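Long-range contacts in diaminopimelate decarboxylase (PDB 1TWI), which catalyses the pyridoxal-phosphate-dependent decarboxylation of meso-diaminopimelate to L-lysine, the last step of lysine biosynthesis, and works as a homodimer: residues A[63-68]-A[286-291]; A[104-109]-A[127-132]; A[339-344]-A[371-376]; A[348-353]-A[365-370]. One frame throughout, in Å; residues are numbered along the deposited sequence.

Overall arrangement
The four contacts fall into two pairs, one in each domain; interaction 2 lies across the centre of the chain from interactions 3 and 4. Interactions 1 and 2, with centres 11 Å apart, belong to the parallel sheet of the TIM-barrel domain; interaction 2 (104-109 with 127-132) is nested in the loop that interaction 1 (63-68 with 286-291) closes. Later in the chain come interactions 3 and 4, centres 10 Å apart, in the mixed sheet of the beta-rich domain, interaction 4 (348-353 with 365-370) nested inside interaction 3 (339-344 with 371-376). Centres of interactions 1 and 3 lie about 38 Å apart. The first pair builds the cofactor-holding barrel, Glu290 touching Asn132 and Val109; the second builds the beta-rich domain, where Val373 N meets Glu349 OE1.

Interaction 1 of 4, residues A[63-68]-A[286-291]; sequences IVAYAY and NLILEP. With PLP (pyridoxal-5'-phosphate), chain E.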
loop_
_atom_site.group_PDB
_atom_site.type_symbol
_atom_site.label_atom_id
_atom_site.label_comp_id
_atom_site.label_asym_id
_atom_site.label_seq_id
_atom_site.Cartn_x
_atom_site.Cartn_y
_atom_site.Cartn_z
ATOM N N ILE A 63 15.608 27.017 6.566
ATOM C CA ILE A 63 14.231 26.698 6.147
ATOM C C ILE A 63 13.888 25.252 6.385
ATOM O O ILE A 63 14.623 24.380 5.951
ATOM C CB ILE A 63 14.029 26.918 4.606
ATOM C CG1 ILE A 63 14.288 28.381 4.274
ATOM C CG2 ILE A 63 12.561 26.523 4.151
ATOM C CD1 ILE A 63 14.331 28.619 2.748
ATOM N N VAL A 64 12.769 24.999 7.047
ATOM C CA VAL A 64 12.323 23.620 7.229
ATOM C C VAL A 64 11.338 23.356 6.070
ATOM O O VAL A 64 10.263 23.975 5.984
ATOM C CB VAL A 64 11.573 23.458 8.564
ATOM C CG1 VAL A 64 11.097 22.012 8.734
ATOM C CG2 VAL A 64 12.494 23.877 9.722
ATOM N N ALA A 65 11.705 22.487 5.146
ATOM C CA ALA A 65 10.772 22.169 4.062
ATOM C C ALA A 65 10.150 20.817 4.413
ATOM O O ALA A 65 10.698 19.729 4.080
ATOM C CB ALA A 65 11.510 22.105 2.702
ATOM N N TYR A 66 9.003 20.881 5.088
ATOM C CA TYR A 66 8.329 19.651 5.525
ATOM C C TYR A 66 8.057 18.693 4.374
ATOM O O TYR A 66 7.523 19.087 3.362
ATOM C CB TYR A 66 7.046 20.021 6.309
ATOM C CG TYR A 66 6.133 18.869 6.541
ATOM C CD1 TYR A 66 6.533 17.764 7.300
ATOM C CD2 TYR A 66 4.850 18.865 5.976
ATOM C CE1 TYR A 66 5.686 16.673 7.495
ATOM C CE2 TYR A 66 3.992 17.777 6.160
ATOM C CZ TYR A 66 4.413 16.686 6.912
ATOM O OH TYR A 66 3.581 15.597 7.018
ATOM N N ALA A 67 8.451 17.436 4.515
ATOM C CA ALA A 67 8.231 16.509 3.422
ATOM C C ALA A 67 6.762 16.034 3.395
ATOM O O ALA A 67 6.345 15.175 4.227
ATOM C CB ALA A 67 9.141 15.319 3.563
ATOM N N TYR A 68 5.997 16.603 2.464
ATOM C CA TYR A 68 4.579 16.293 2.323
ATOM C C TYR A 68 4.281 14.836 2.167
ATOM O O TYR A 68 3.220 14.381 2.588
ATOM C CB TYR A 68 3.963 17.037 1.115
ATOM C CG TYR A 68 3.453 18.416 1.482
ATOM C CD1 TYR A 68 4.084 19.155 2.499
ATOM C CD2 TYR A 68 2.334 18.974 0.824
ATOM C CE1 TYR A 68 3.602 20.452 2.855
ATOM C CE2 TYR A 68 1.840 20.262 1.163
ATOM C CZ TYR A 68 2.473 20.989 2.156
ATOM O OH TYR A 68 2.066 22.270 2.435
ATOM N N ASN A 286 22.281 29.458 2.515
ATOM C CA ASN A 286 21.054 29.265 3.294
ATOM C C ASN A 286 21.029 27.762 3.508
ATOM O O ASN A 286 21.524 27.018 2.675
ATOM C CB ASN A 286 19.832 29.682 2.498
ATOM C CG ASN A 286 19.904 31.112 2.101
ATOM O OD1 ASN A 286 19.997 31.997 2.972
ATOM N ND2 ASN A 286 19.893 31.370 0.794
ATOM N N LEU A 287 20.457 27.306 4.622
ATOM C CA LEU A 287 20.427 25.894 4.909
ATOM C C LEU A 287 18.980 25.399 4.892
ATOM O O LEU A 287 18.107 26.037 5.492
ATOM C CB LEU A 287 21.043 25.631 6.330
ATOM C CG LEU A 287 20.893 24.206 6.912
ATOM C CD1 LEU A 287 21.545 23.186 5.986
ATOM C CD2 LEU A 287 21.539 24.085 8.345
ATOM N N ILE A 288 18.702 24.298 4.189
ATOM C CA ILE A 288 17.332 23.769 4.155
ATOM C C ILE A 288 17.365 22.309 4.573
ATOM O O ILE A 288 18.301 21.576 4.170
ATOM C CB ILE A 288 16.763 23.784 2.698
ATOM C CG1 ILE A 288 16.779 25.223 2.162
ATOM C CG2 ILE A 288 15.348 23.211 2.663
ATOM C CD1 ILE A 288 16.526 25.350 0.597
ATOM N N LEU A 289 16.388 21.878 5.381
ATOM C CA LEU A 289 16.272 20.463 5.746
ATOM C C LEU A 289 14.865 20.058 5.312
ATOM O O LEU A 289 13.981 20.912 5.208
ATOM C CB LEU A 289 16.416 20.221 7.274
ATOM C CG LEU A 289 17.750 20.674 7.894
ATOM C CD1 LEU A 289 17.856 20.174 9.383
ATOM C CD2 LEU A 289 18.885 20.098 7.073
ATOM N N GLU A 290 14.658 18.761 5.097
ATOM C CA GLU A 290 13.358 18.258 4.622
ATOM C C GLU A 290 12.813 17.196 5.522
ATOM O O GLU A 290 12.469 16.126 5.070
ATOM C CB GLU A 290 13.491 17.683 3.198
ATOM C CG GLU A 290 13.988 18.720 2.116
ATOM C CD GLU A 290 14.282 18.051 0.735
ATOM O OE1 GLU A 290 14.588 16.832 0.672
ATOM O OE2 GLU A 290 14.241 18.769 -0.273
ATOM N N PRO A 291 12.707 17.475 6.839
ATOM C CA PRO A 291 12.182 16.421 7.692
ATOM C C PRO A 291 10.722 16.081 7.349
ATOM O O PRO A 291 9.930 16.990 7.000
ATOM C CB PRO A 291 12.317 17.003 9.110
ATOM C CG PRO A 291 12.074 18.499 8.896
ATOM C CD PRO A 291 12.820 18.773 7.555
HETATM N N1 PLP E . 13.437 14.504 1.235
HETATM C C2 PLP E . 13.346 13.546 0.241
HETATM C C2A PLP E . 14.011 13.892 -1.113
HETATM C C3 PLP E . 12.647 12.378 0.531
HETATM O O3 PLP E . 12.576 11.460 -0.467
HETATM C C4 PLP E . 12.085 12.110 1.752
HETATM C C4A PLP E . 11.323 10.759 1.970
HETATM O O4A PLP E . 11.053 10.142 0.988
HETATM C C5 PLP E . 12.175 13.081 2.775
HETATM C C6 PLP E . 12.866 14.245 2.477
HETATM C C5A PLP E . 11.622 12.966 4.188
HETATM O O4P PLP E . 12.162 11.818 4.894
HETATM P P PLP E . 11.838 11.561 6.424
HETATM O O1P PLP E . 12.552 10.305 6.717
HETATM O O2P PLP E . 10.346 11.394 6.495
HETATM O O3P PLP E . 12.339 12.695 7.199
#
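Ile63 and Ile288 pair across two neighbouring parallel strands of the TIM barrel, strand 62-67 and strand 286-289, the first and last strands of the barrel in chain order, whose pairing closes it. The CB of Ile63 lies 4.1 Å from CG1 of Ile288, and CG2 of Ile288, set anti to its own backbone N, reaches the CB of Ala65. On the face that carries Val64, its side chain crosses that of Pro291, just beyond the strand, at about a right angle, with Val64 CG1 3.6 Å from Pro291 CG; helix 37-58 covers this side through Tyr44 and Tyr47. The backbone ladder runs from Ile63 N to Leu287 O, Leu289 N to Ile63 O and Ala65 N to Leu289 O (2.8 Å). Beyond the end of strand 286-289, Pro291 O still accepts from Ala67 N at 2.9 Å, the donor standing above the carbonyl plane. Here the polar edge begins, at the cofactor pocket. The CB of Ala67 lies 3.5 Å from C5A of PLP. The Glu290 chain, extended beyond CG (chi2 173°), carries its carboxylate to the pyridine ring, while Asn111, Asn246 and His208 also hold that carboxylate. Glu290 OE1 stands 2.7 Å from N1 of PLP.

Interaction 2 of 4, residues A[104-109]-A[127-132]; sequences PSKKIV and NIRAFN
Ser105 meets the start of segment 127-132 with both backbone and side chain: its CB lies 3.3 Å from Asn127 O, and its carbonyl O takes a weak bond from Arg129 N. Lys106 comes next, its chain bent at chi2 and chi3 so that the amine folds back over the turn that ends helix 117-125 in a Schellman motif. Lys106 NZ donates to Asn127 O at 2.8 Å, from above the carbonyl plane, and weakly to Ile128 O. Lys106 O accepts from Arg129 NH2 at 3.0 Å, a nearly straight bond (167°) lying in both the carbonyl and guanidinium planes. Ile108 turns to apolar packing, its CG2 3.7 Å from CG2 of Ile128 where the two side chains cross at about a right angle; Leu95 of helix 92-100 touches both. Val109 forms a parallel bridge with Ala130, and its CB rests against Asn132 ND2, which bonds to Asn111. The contact joins the two strands of the beta-alpha-beta unit 108-110, 117-125, 130-133 of the barrel. With NE in a salt bridge to Asp244 and NH2 on a carbonyl, the Arg129 guanidinium is fixed in rotation and its charge probably balanced.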
loop_
_atom_site.group_PDB
_atom_site.type_symbol
_atom_site.label_atom_id
_atom_site.label_comp_id
_atom_site.label_asym_id
_atom_site.label_seq_id
_atom_site.Cartn_x
_atom_site.Cartn_y
_atom_site.Cartn_z
ATOM N N PRO A 104 4.397 29.906 1.550
ATOM C CA PRO A 104 5.036 30.892 0.653
ATOM C C PRO A 104 5.863 30.151 -0.454
ATOM O O PRO A 104 6.592 29.176 -0.180
ATOM C CB PRO A 104 5.973 31.653 1.599
ATOM C CG PRO A 104 5.371 31.488 2.980
ATOM C CD PRO A 104 4.724 30.131 2.968
ATOM N N SER A 105 5.767 30.602 -1.690
ATOM C CA SER A 105 6.486 29.967 -2.758
ATOM C C SER A 105 8.000 29.904 -2.543
ATOM O O SER A 105 8.632 28.951 -2.939
ATOM C CB SER A 105 6.167 30.699 -4.068
ATOM O OG SER A 105 4.916 30.199 -4.509
ATOM N N LYS A 106 8.583 30.893 -1.888
ATOM C CA LYS A 106 10.011 30.839 -1.672
ATOM C C LYS A 106 10.395 29.826 -0.620
ATOM O O LYS A 106 11.570 29.742 -0.309
ATOM C CB LYS A 106 10.580 32.210 -1.270
ATOM C CG LYS A 106 10.899 33.125 -2.441
ATOM C CD LYS A 106 11.522 32.391 -3.678
ATOM C CE LYS A 106 10.418 32.103 -4.696
ATOM N NZ LYS A 106 10.977 31.469 -5.897
ATOM N N LYS A 107 9.425 29.129 -0.018
ATOM C CA LYS A 107 9.762 28.074 0.945
ATOM C C LYS A 107 9.310 26.724 0.378
ATOM O O LYS A 107 9.101 25.783 1.117
ATOM C CB LYS A 107 9.068 28.294 2.304
ATOM C CG LYS A 107 9.574 29.539 3.044
ATOM C CD LYS A 107 8.831 29.712 4.411
ATOM C CE LYS A 107 9.483 30.820 5.300
ATOM N NZ LYS A 107 8.753 30.946 6.609
ATOM N N ILE A 108 9.129 26.655 -0.931
ATOM C CA ILE A 108 8.720 25.387 -1.541
ATOM C C ILE A 108 9.824 24.843 -2.452
ATOM O O ILE A 108 10.285 25.576 -3.346
ATOM C CB ILE A 108 7.413 25.575 -2.370
ATOM C CG1 ILE A 108 6.246 25.936 -1.419
ATOM C CG2 ILE A 108 7.018 24.235 -3.067
ATOM C CD1 ILE A 108 4.891 26.254 -2.161
ATOM N N VAL A 109 10.243 23.585 -2.222
ATOM C CA VAL A 109 11.228 22.950 -3.122
ATOM C C VAL A 109 10.517 21.719 -3.683
ATOM O O VAL A 109 9.704 21.072 -3.008
ATOM C CB VAL A 109 12.584 22.527 -2.418
ATOM C CG1 VAL A 109 13.385 23.854 -2.033
ATOM C CG2 VAL A 109 12.322 21.685 -1.164
ATOM N N ASN A 127 6.105 29.860 -9.078
ATOM C CA ASN A 127 7.410 30.479 -8.739
ATOM C C ASN A 127 8.028 29.884 -7.454
ATOM O O ASN A 127 8.425 30.614 -6.505
ATOM C CB ASN A 127 7.223 32.018 -8.622
ATOM C CG ASN A 127 8.555 32.795 -8.481
ATOM O OD1 ASN A 127 9.599 32.486 -9.113
ATOM N ND2 ASN A 127 8.506 33.829 -7.663
ATOM N N ILE A 128 8.106 28.552 -7.430
ATOM C CA ILE A 128 8.653 27.859 -6.278
ATOM C C ILE A 128 10.125 28.246 -6.129
ATOM O O ILE A 128 10.792 28.674 -7.100
ATOM C CB ILE A 128 8.516 26.334 -6.441
ATOM C CG1 ILE A 128 9.153 25.857 -7.758
ATOM C CG2 ILE A 128 7.030 25.932 -6.397
ATOM C CD1 ILE A 128 9.135 24.275 -7.878
ATOM N N ARG A 129 10.634 28.121 -4.924
ATOM C CA ARG A 129 12.050 28.418 -4.656
ATOM C C ARG A 129 13.005 27.633 -5.600
ATOM O O ARG A 129 13.999 28.162 -6.108
ATOM C CB ARG A 129 12.370 28.038 -3.208
ATOM C CG ARG A 129 13.736 28.631 -2.749
ATOM C CD ARG A 129 14.186 28.020 -1.361
ATOM N NE ARG A 129 15.439 28.665 -0.970
ATOM C CZ ARG A 129 15.537 29.857 -0.379
ATOM N NH1 ARG A 129 16.743 30.361 -0.098
ATOM N NH2 ARG A 129 14.441 30.535 -0.020
ATOM N N ALA A 130 12.712 26.355 -5.806
ATOM C CA ALA A 130 13.528 25.544 -6.706
ATOM C C ALA A 130 12.980 24.182 -7.046
ATOM O O ALA A 130 12.262 23.567 -6.249
ATOM C CB ALA A 130 14.923 25.304 -6.124
ATOM N N PHE A 131 13.343 23.724 -8.239
ATOM C CA PHE A 131 13.116 22.339 -8.598
ATOM C C PHE A 131 14.495 21.705 -8.165
ATOM O O PHE A 131 15.573 22.230 -8.554
ATOM C CB PHE A 131 13.038 22.179 -10.109
ATOM C CG PHE A 131 11.751 22.692 -10.697
ATOM C CD1 PHE A 131 10.630 21.877 -10.763
ATOM C CD2 PHE A 131 11.669 24.017 -11.162
ATOM C CE1 PHE A 131 9.433 22.362 -11.289
ATOM C CE2 PHE A 131 10.461 24.536 -11.701
ATOM C CZ PHE A 131 9.346 23.703 -11.766
ATOM N N ASN A 132 14.475 20.606 -7.393
ATOM C CA ASN A 132 15.724 19.908 -7.064
ATOM C C ASN A 132 15.856 18.909 -8.212
ATOM O O ASN A 132 15.230 17.849 -8.201
ATOM C CB ASN A 132 15.604 19.184 -5.713
ATOM C CG ASN A 132 15.509 20.159 -4.524
ATOM O OD1 ASN A 132 15.925 21.326 -4.621
ATOM N ND2 ASN A 132 14.999 19.661 -3.368
#

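Interaction 3 of 4, residues A[339-344]-A[371-376]; sequences IINCKV and DKVEVG
Asn341 and Asp371 carry this contact through one direct hydrogen bond and two water bridges. The direct bond runs from Asn341 ND2 to Asp371 O at 3.1 Å and is nearly straight (168°); the oxygen lies in the amide plane, whereas the donor stands above the carbonyl plane. With CG anti to the backbone N (chi1 -168°), the amide reaches segment 371-376, and ND2 also bonds to Asp377 OD2 just beyond it. Asn341 OD1 accepts from Lys343 N, within its own segment, at 3.1 Å, closing an Asx turn. Of the waters, one accepts from both Asn341 N and Asp371 N, and the other donates to Asn341 O at 2.9 Å and, weakly, to Asp371 OD1. Van der Waals contact adds Asp371 OD2, 3.3 Å from Val344 CA, the Val344 and Asp371 side chains lying side by side and pointing the same way; this oxygen accepts from Lys345 N. Farther along, Val373 CG2 rests 4.1 Å from Asn341 ND2. The contact lies in the mixed sheet of the beta-rich domain, away from the annotated sites, where two waters bridge the ends of strands 339-341 and 363-371 and an Asx turn ends strand 339-341.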
loop_
_atom_site.group_PDB
_atom_site.type_symbol
_atom_site.label_atom_id
_atom_site.label_comp_id
_atom_site.label_asym_id
_atom_site.label_seq_id
_atom_site.Cartn_x
_atom_site.Cartn_y
_atom_site.Cartn_z
ATOM N N ILE A 339 2.230 -0.476 21.116
ATOM C CA ILE A 339 0.789 -0.644 21.165
ATOM C C ILE A 339 0.372 -0.838 22.624
ATOM O O ILE A 339 1.037 -1.571 23.344
ATOM C CB ILE A 339 0.366 -1.919 20.364
ATOM C CG1 ILE A 339 0.727 -1.740 18.874
ATOM C CG2 ILE A 339 -1.168 -2.208 20.494
ATOM C CD1 ILE A 339 0.657 -3.057 18.058
ATOM N N ILE A 340 -0.721 -0.197 23.048
ATOM C CA ILE A 340 -1.243 -0.356 24.407
ATOM C C ILE A 340 -2.777 -0.481 24.397
ATOM O O ILE A 340 -3.468 -0.185 23.404
ATOM C CB ILE A 340 -0.975 0.885 25.301
ATOM C CG1 ILE A 340 -1.781 2.077 24.752
ATOM C CG2 ILE A 340 0.571 1.246 25.347
ATOM C CD1 ILE A 340 -1.568 3.370 25.588
ATOM N N ASN A 341 -3.302 -0.919 25.533
ATOM C CA ASN A 341 -4.733 -0.960 25.729
ATOM C C ASN A 341 -4.973 0.456 26.255
ATOM O O ASN A 341 -4.192 0.961 27.062
ATOM C CB ASN A 341 -5.095 -1.949 26.836
ATOM C CG ASN A 341 -6.586 -2.252 26.881
ATOM O OD1 ASN A 341 -7.431 -1.359 26.652
ATOM N ND2 ASN A 341 -6.919 -3.506 27.188
ATOM N N CYS A 342 -6.021 1.121 25.798
ATOM C CA CYS A 342 -6.321 2.454 26.331
ATOM C C CYS A 342 -6.827 2.410 27.765
ATOM O O CYS A 342 -6.944 3.449 28.387
ATOM C CB CYS A 342 -7.398 3.151 25.485
ATOM S SG CYS A 342 -6.678 3.739 23.889
ATOM N N LYS A 343 -7.137 1.214 28.276
ATOM C CA LYS A 343 -7.645 1.076 29.647
ATOM C C LYS A 343 -6.659 0.276 30.477
ATOM O O LYS A 343 -6.289 -0.823 30.084
ATOM C CB LYS A 343 -8.982 0.317 29.670
ATOM C CG LYS A 343 -9.647 0.184 31.085
ATOM C CD LYS A 343 -10.123 1.546 31.690
ATOM C CE LYS A 343 -10.519 1.412 33.210
ATOM N NZ LYS A 343 -9.270 1.263 34.059
ATOM N N VAL A 344 -6.266 0.820 31.628
ATOM C CA VAL A 344 -5.359 0.117 32.530
ATOM C C VAL A 344 -6.185 -0.974 33.203
ATOM O O VAL A 344 -7.366 -0.746 33.583
ATOM C CB VAL A 344 -4.842 1.071 33.614
ATOM C CG1 VAL A 344 -4.254 0.271 34.794
ATOM C CG2 VAL A 344 -3.812 1.992 32.988
ATOM N N ASP A 371 -2.131 -4.600 28.877
ATOM C CA ASP A 371 -3.135 -4.778 29.935
ATOM C C ASP A 371 -4.226 -5.634 29.290
ATOM O O ASP A 371 -4.600 -5.422 28.119
ATOM C CB ASP A 371 -3.722 -3.446 30.407
ATOM C CG ASP A 371 -2.752 -2.676 31.326
ATOM O OD1 ASP A 371 -1.633 -2.415 30.851
ATOM O OD2 ASP A 371 -3.097 -2.341 32.504
ATOM N N LYS A 372 -4.729 -6.580 30.089
ATOM C CA LYS A 372 -5.718 -7.585 29.707
ATOM C C LYS A 372 -6.742 -7.054 28.699
ATOM O O LYS A 372 -7.503 -6.146 29.004
ATOM C CB LYS A 372 -6.434 -8.084 30.962
ATOM C CG LYS A 372 -7.382 -9.246 30.726
ATOM C CD LYS A 372 -6.651 -10.545 30.652
ATOM C CE LYS A 372 -7.596 -11.754 30.695
ATOM N NZ LYS A 372 -8.560 -11.754 29.533
ATOM N N VAL A 373 -6.763 -7.671 27.524
ATOM C CA VAL A 373 -7.669 -7.239 26.458
ATOM C C VAL A 373 -9.053 -7.903 26.489
ATOM O O VAL A 373 -9.163 -9.119 26.628
ATOM C CB VAL A 373 -6.997 -7.451 25.060
ATOM C CG1 VAL A 373 -7.947 -6.964 23.950
ATOM C CG2 VAL A 373 -5.669 -6.679 24.979
ATOM N N GLU A 374 -10.105 -7.080 26.442
ATOM C CA GLU A 374 -11.484 -7.568 26.386
ATOM C C GLU A 374 -12.144 -7.027 25.111
ATOM O O GLU A 374 -11.739 -5.999 24.595
ATOM C CB GLU A 374 -12.242 -7.114 27.640
ATOM C CG GLU A 374 -11.509 -7.655 28.910
ATOM C CD GLU A 374 -11.982 -7.039 30.211
ATOM O OE1 GLU A 374 -11.133 -6.725 31.130
ATOM O OE2 GLU A 374 -13.222 -6.899 30.322
ATOM N N VAL A 375 -13.123 -7.745 24.583
ATOM C CA VAL A 375 -13.841 -7.262 23.387
ATOM C C VAL A 375 -14.404 -5.937 23.783
ATOM O O VAL A 375 -14.957 -5.796 24.897
ATOM C CB VAL A 375 -15.002 -8.237 23.010
ATOM C CG1 VAL A 375 -15.989 -7.570 21.988
ATOM C CG2 VAL A 375 -14.405 -9.523 22.437
ATOM N N GLY A 376 -14.274 -4.936 22.909
ATOM C CA GLY A 376 -14.823 -3.625 23.230
ATOM C C GLY A 376 -13.744 -2.663 23.703
ATOM O O GLY A 376 -13.935 -1.439 23.739
HETATM O O HOH W 1 -1.467 -2.011 27.522
HETATM O O HOH W 2 -2.406 0.113 29.219
#

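Interaction 4 of 4, residues A[348-353]-A[365-370]; sequences KEVVSI and GRDREL
Ile353, with CG1 beside its backbone N (chi1 -63°) and chi2 turned to 87°, brings CD1 close to strand 363-371, where it lies 4.0 Å from Arg368 CG and 4.1 Å from Leu370 CD1. Arg368 bends at chi2, and its side chain crosses that of Ile353 at about a right angle before NH1 goes on to His337 O. Val351 joins this patch from the same face, its CG2 touching Leu370 CG as the two side chains cross perpendicularly, with Val318 of strand 316-320 packed against Val351. The other face carries Val350 and Glu369, and Val350 CG1 sits against Asp367 CA at 3.5 Å. At the start of segment 348-353 the Lys348 chain crosses that of Glu369 obliquely, CD near CD. These side chains ride on a beta hairpin, strand 348-354 against strand 363-371, in the mixed sheet. Glu349 and Leu370 form a hydrogen-bonded pair through both their N and O atoms, as do Val351 and Arg368. Toward Ile353 the register slips by one residue: Asp367 and Arg368 both face Val351 in a G1 beta bulge, and Asp367 takes positive phi (51°). Ile353 N then bonds to Gly365 O at 2.8 Å, whereas the return bond from Gly365 N is weak. At the bulge a water bridges Ser352 OG and Asp367 OD2, 2.7 Å from each and donating to the carboxylate.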
loop_
_atom_site.group_PDB
_atom_site.type_symbol
_atom_site.label_atom_id
_atom_site.label_comp_id
_atom_site.label_asym_id
_atom_site.label_seq_id
_atom_site.Cartn_x
_atom_site.Cartn_y
_atom_site.Cartn_z
ATOM N N LYS A 348 -2.123 -8.384 33.116
ATOM C CA LYS A 348 -1.450 -8.182 31.832
ATOM C C LYS A 348 -1.306 -9.537 31.155
ATOM O O LYS A 348 -1.397 -10.566 31.799
ATOM C CB LYS A 348 -0.086 -7.551 32.036
ATOM C CG LYS A 348 -0.140 -6.143 32.588
ATOM C CD LYS A 348 1.339 -5.669 32.693
ATOM C CE LYS A 348 1.515 -4.413 33.568
ATOM N NZ LYS A 348 0.564 -3.298 33.163
ATOM N N GLU A 349 -1.113 -9.557 29.851
ATOM C CA GLU A 349 -1.009 -10.817 29.150
ATOM C C GLU A 349 -0.286 -10.525 27.846
ATOM O O GLU A 349 -0.239 -9.364 27.387
ATOM C CB GLU A 349 -2.407 -11.421 28.863
ATOM C CG GLU A 349 -3.310 -10.467 28.128
ATOM C CD GLU A 349 -4.615 -11.088 27.599
ATOM O OE1 GLU A 349 -5.463 -10.281 27.096
ATOM O OE2 GLU A 349 -4.784 -12.343 27.662
ATOM N N VAL A 350 0.266 -11.569 27.248
ATOM C CA VAL A 350 1.010 -11.424 26.003
ATOM C C VAL A 350 0.095 -11.869 24.881
ATOM O O VAL A 350 -0.470 -12.963 24.947
ATOM C CB VAL A 350 2.286 -12.319 26.002
ATOM C CG1 VAL A 350 2.966 -12.273 24.651
ATOM C CG2 VAL A 350 3.243 -11.835 27.098
ATOM N N VAL A 351 -0.064 -11.014 23.870
ATOM C CA VAL A 351 -0.937 -11.310 22.734
ATOM C C VAL A 351 -0.348 -10.757 21.434
ATOM O O VAL A 351 0.572 -9.943 21.470
ATOM C CB VAL A 351 -2.358 -10.642 22.872
ATOM C CG1 VAL A 351 -3.111 -11.144 24.097
ATOM C CG2 VAL A 351 -2.208 -9.115 22.940
ATOM N N SER A 352 -0.892 -11.202 20.298
ATOM C CA SER A 352 -0.493 -10.695 18.981
ATOM C C SER A 352 -1.746 -9.928 18.492
ATOM O O SER A 352 -2.873 -10.317 18.773
ATOM C CB SER A 352 -0.122 -11.846 18.054
ATOM O OG SER A 352 1.103 -12.453 18.487
ATOM N N ILE A 353 -1.549 -8.810 17.808
ATOM C CA ILE A 353 -2.680 -7.957 17.431
ATOM C C ILE A 353 -2.815 -7.927 15.916
ATOM O O ILE A 353 -1.860 -7.591 15.232
ATOM C CB ILE A 353 -2.458 -6.458 17.880
ATOM C CG1 ILE A 353 -2.365 -6.312 19.430
ATOM C CG2 ILE A 353 -3.656 -5.624 17.481
ATOM C CD1 ILE A 353 -1.010 -6.493 19.989
ATOM N N GLY A 365 1.325 -6.321 15.541
ATOM C CA GLY A 365 2.394 -6.604 16.496
ATOM C C GLY A 365 2.235 -8.020 17.012
ATOM O O GLY A 365 1.116 -8.558 17.089
ATOM N N ARG A 366 3.349 -8.637 17.382
ATOM C CA ARG A 366 3.334 -10.014 17.876
ATOM C C ARG A 366 3.970 -10.107 19.291
ATOM O O ARG A 366 4.910 -9.355 19.635
ATOM C CB ARG A 366 4.130 -10.891 16.900
ATOM C CG ARG A 366 3.538 -11.011 15.506
ATOM C CD ARG A 366 4.502 -11.766 14.579
ATOM N NE ARG A 366 3.873 -12.201 13.315
ATOM C CZ ARG A 366 3.632 -11.410 12.257
ATOM N NH1 ARG A 366 3.957 -10.116 12.274
ATOM N NH2 ARG A 366 3.075 -11.916 11.154
ATOM N N ASP A 367 3.431 -11.007 20.109
ATOM C CA ASP A 367 3.962 -11.216 21.436
ATOM C C ASP A 367 4.115 -9.929 22.211
ATOM O O ASP A 367 5.170 -9.657 22.755
ATOM C CB ASP A 367 5.303 -11.927 21.308
ATOM C CG ASP A 367 5.172 -13.240 20.537
ATOM O OD1 ASP A 367 6.091 -13.583 19.784
ATOM O OD2 ASP A 367 4.130 -13.932 20.663
ATOM N N ARG A 368 3.064 -9.115 22.240
ATOM C CA ARG A 368 3.115 -7.875 22.973
ATOM C C ARG A 368 2.474 -8.010 24.338
ATOM O O ARG A 368 1.407 -8.604 24.479
ATOM C CB ARG A 368 2.366 -6.786 22.188
ATOM C CG ARG A 368 2.944 -6.587 20.780
ATOM C CD ARG A 368 4.448 -6.089 20.788
ATOM N NE ARG A 368 4.777 -5.624 19.445
ATOM C CZ ARG A 368 4.553 -4.391 18.985
ATOM N NH1 ARG A 368 4.005 -3.469 19.769
ATOM N NH2 ARG A 368 4.874 -4.086 17.726
ATOM N N GLU A 369 3.092 -7.420 25.347
ATOM C CA GLU A 369 2.496 -7.458 26.680
ATOM C C GLU A 369 1.559 -6.280 26.773
ATOM O O GLU A 369 1.968 -5.115 26.648
ATOM C CB GLU A 369 3.543 -7.333 27.792
ATOM C CG GLU A 369 2.911 -7.396 29.174
ATOM C CD GLU A 369 3.942 -7.514 30.340
ATOM O OE1 GLU A 369 4.719 -6.574 30.571
ATOM O OE2 GLU A 369 3.958 -8.556 31.010
ATOM N N LEU A 370 0.292 -6.552 27.014
ATOM C CA LEU A 370 -0.644 -5.445 27.130
ATOM C C LEU A 370 -1.536 -5.663 28.364
ATOM O O LEU A 370 -1.688 -6.798 28.810
ATOM C CB LEU A 370 -1.590 -5.400 25.903
ATOM C CG LEU A 370 -1.083 -5.474 24.467
ATOM C CD1 LEU A 370 -2.235 -5.031 23.621
ATOM C CD2 LEU A 370 0.132 -4.673 24.199
HETATM O O HOH W 3 1.456 -13.394 20.958
#